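Local coordinates for protein HTH-type transcriptional regulator YgaV (Escherichia coli K12, PDB 3CUO) that regulates transcription on a large scale in response to sulfide, acting as both repressor and activator and holding down many anaerobic respiratory genes when sulfide compounds are absent, at residues L67-R72 against S80-A85. Numbering follows the deposited sequence.
Sequences LIDSQR and SIKNEA
Asp69 and Ser80 form an antiparallel hydrogen-bonded pair at the open end of the beta hairpin, or wing, of this ArsR-type winged helix-turn-helix domain. Asp69 N donates to Ser80 O at 2.9 Å, in the carbonyl plane, and Ser80 N returns a bond to Asp69 O. Their side chains lie on the same face of the sheet and add a third link. From CB, which packs 4.3 Å from CB of Lys82, the side chain of Asp69 puts CG between its own N and carbonyl carbon (chi1 69°), which carries OD1 to Ser80 OG. CG lies 4.0 Å from that hydroxyl, which donates to OD1 at 2.8 Å, nearly in line with the C-O bond. A water bridges the same OD1 to Ile81 O, donating to both. OD2 lies 5.2 Å from Lys82 NZ, too far for contact, though the opposite charges may attract weakly. An alanine in place of Asp69 would lack the carboxylate, and Ser80 OG would probably be left without this acceptor and free to turn, with the water losing one of its two acceptors. The next pair toward the open end, Ile68 and Ile81, is non-hydrogen-bonded, with diverging side chains. Ile68 CB still lies against Ser80 O, while the branches run into the core beside Leu30 and Leu33 of helix 24-33 and Leu59 and Met62 of helix 52-64. Just before strand 68-72 begins and after strand 77-81 ends, Leu67 O takes two donors from one face of its plane: Lys82 N at 3.0 Å and, well above that plane, Asn83 N at 3.3 Å. Asn83 is the N-cap of helix 84-97; with CG anti to the backbone N (chi1 -169°), its OD1 accepts from Ala85 N at 2.9 Å.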
loop_
_atom_site.group_PDB
_atom_site.type_symbol
_atom_site.label_atom_id
_atom_site.label_comp_id
_atom_site.label_asym_id
_atom_site.label_seq_id
_atom_site.Cartn_x
_atom_site.Cartn_y
_atom_site.Cartn_z
ATOM N N LEU A 67 5.960 -9.992 6.075
ATOM C CA LEU A 67 6.209 -9.829 4.664
ATOM C C LEU A 67 7.290 -10.780 4.140
ATOM O O LEU A 67 7.227 -11.222 3.008
ATOM C CB LEU A 67 6.703 -8.392 4.333
ATOM C CG LEU A 67 5.805 -7.205 4.648
ATOM C CD1 LEU A 67 6.336 -6.107 3.853
ATOM C CD2 LEU A 67 4.383 -7.491 4.377
ATOM N N ILE A 68 8.322 -10.996 4.943
ATOM C CA ILE A 68 9.497 -11.751 4.481
ATOM C C ILE A 68 9.841 -12.756 5.558
ATOM O O ILE A 68 9.402 -12.638 6.696
ATOM C CB ILE A 68 10.664 -10.830 4.107
ATOM C CG1 ILE A 68 11.195 -10.059 5.319
ATOM C CG2 ILE A 68 10.288 -9.872 2.877
ATOM C CD1 ILE A 68 12.445 -9.293 5.032
ATOM N N ASP A 69 10.550 -13.809 5.205
ATOM C CA ASP A 69 11.176 -14.582 6.220
ATOM C C ASP A 69 12.658 -14.736 5.999
ATOM O O ASP A 69 13.196 -14.225 5.012
ATOM C CB ASP A 69 10.469 -15.911 6.376
ATOM C CG ASP A 69 10.637 -16.836 5.208
ATOM O OD1 ASP A 69 11.135 -16.441 4.160
ATOM O OD2 ASP A 69 10.205 -17.998 5.383
ATOM N N SER A 70 13.325 -15.390 6.951
ATOM C CA SER A 70 14.753 -15.461 6.948
ATOM C C SER A 70 15.247 -16.874 7.248
ATOM O O SER A 70 14.591 -17.690 7.936
ATOM C CB SER A 70 15.356 -14.381 7.865
ATOM O OG SER A 70 14.993 -14.587 9.211
ATOM N N GLN A 71 16.418 -17.180 6.690
ATOM C CA GLN A 71 17.120 -18.428 6.973
ATOM C C GLN A 71 18.513 -18.125 7.428
ATOM O O GLN A 71 19.217 -17.401 6.731
ATOM C CB GLN A 71 17.153 -19.312 5.728
ATOM C CG GLN A 71 15.755 -19.509 5.079
ATOM C CD GLN A 71 15.030 -20.827 5.453
ATOM O OE1 GLN A 71 15.642 -21.920 5.449
ATOM N NE2 GLN A 71 13.723 -20.737 5.714
ATOM N N ARG A 72 18.928 -18.692 8.555
ATOM C CA ARG A 72 20.179 -18.368 9.223
ATOM C C ARG A 72 21.053 -19.614 9.423
ATOM O O ARG A 72 20.576 -20.667 9.834
ATOM C CB ARG A 72 19.987 -17.752 10.637
ATOM C CG ARG A 72 21.246 -16.972 11.023
ATOM C CD ARG A 72 21.702 -16.983 12.436
ATOM N NE ARG A 72 20.729 -16.276 13.241
ATOM C CZ ARG A 72 20.949 -15.886 14.491
ATOM N NH1 ARG A 72 22.134 -16.103 15.068
ATOM N NH2 ARG A 72 19.975 -15.289 15.161
ATOM N N SER A 80 13.765 -13.979 2.046
ATOM C CA SER A 80 12.855 -14.322 0.959
ATOM C C SER A 80 11.444 -13.741 1.235
ATOM O O SER A 80 11.045 -13.483 2.391
ATOM C CB SER A 80 12.892 -15.867 0.752
ATOM O OG SER A 80 11.799 -16.456 1.423
ATOM N N ILE A 81 10.661 -13.542 0.174
ATOM C CA ILE A 81 9.273 -13.131 0.347
ATOM C C ILE A 81 8.507 -14.269 0.924
ATOM O O ILE A 81 8.646 -15.350 0.450
ATOM C CB ILE A 81 8.623 -12.518 -0.917
ATOM C CG1 ILE A 81 9.165 -11.082 -1.053
ATOM C CG2 ILE A 81 7.028 -12.467 -0.739
ATOM C CD1 ILE A 81 9.303 -10.573 -2.356
ATOM N N LYS A 82 7.749 -13.984 1.990
ATOM C CA LYS A 82 6.868 -14.904 2.671
ATOM C C LYS A 82 5.406 -14.699 2.259
ATOM O O LYS A 82 4.752 -15.628 1.885
ATOM C CB LYS A 82 6.935 -14.712 4.210
ATOM C CG LYS A 82 6.266 -15.915 5.025
ATOM C CD LYS A 82 5.874 -15.541 6.424
ATOM C CE LYS A 82 4.765 -16.467 6.984
ATOM N NZ LYS A 82 5.267 -17.913 7.123
ATOM N N ASN A 83 4.913 -13.462 2.350
ATOM C CA ASN A 83 3.494 -13.151 2.102
ATOM C C ASN A 83 3.273 -12.971 0.604
ATOM O O ASN A 83 3.788 -12.024 -0.008
ATOM C CB ASN A 83 3.130 -11.865 2.852
ATOM C CG ASN A 83 1.700 -11.622 2.869
ATOM O OD1 ASN A 83 1.010 -12.122 1.985
ATOM N ND2 ASN A 83 1.193 -10.897 3.890
ATOM N N GLU A 84 2.474 -13.820 -0.009
ATOM C CA GLU A 84 2.279 -13.699 -1.431
ATOM C C GLU A 84 1.496 -12.447 -1.818
ATOM O O GLU A 84 1.638 -12.031 -2.924
ATOM C CB GLU A 84 1.718 -14.975 -2.053
ATOM C CG GLU A 84 2.860 -15.928 -2.533
ATOM C CD GLU A 84 2.354 -17.358 -2.848
ATOM O OE1 GLU A 84 1.108 -17.582 -2.844
ATOM O OE2 GLU A 84 3.187 -18.286 -3.076
ATOM N N ALA A 85 0.697 -11.873 -0.906
ATOM C CA ALA A 85 0.105 -10.564 -1.088
ATOM C C ALA A 85 1.110 -9.484 -1.527
ATOM O O ALA A 85 0.741 -8.533 -2.200
ATOM C CB ALA A 85 -0.599 -10.135 0.159
HETATM O O HOH W 1 9.000 -17.640 2.090
#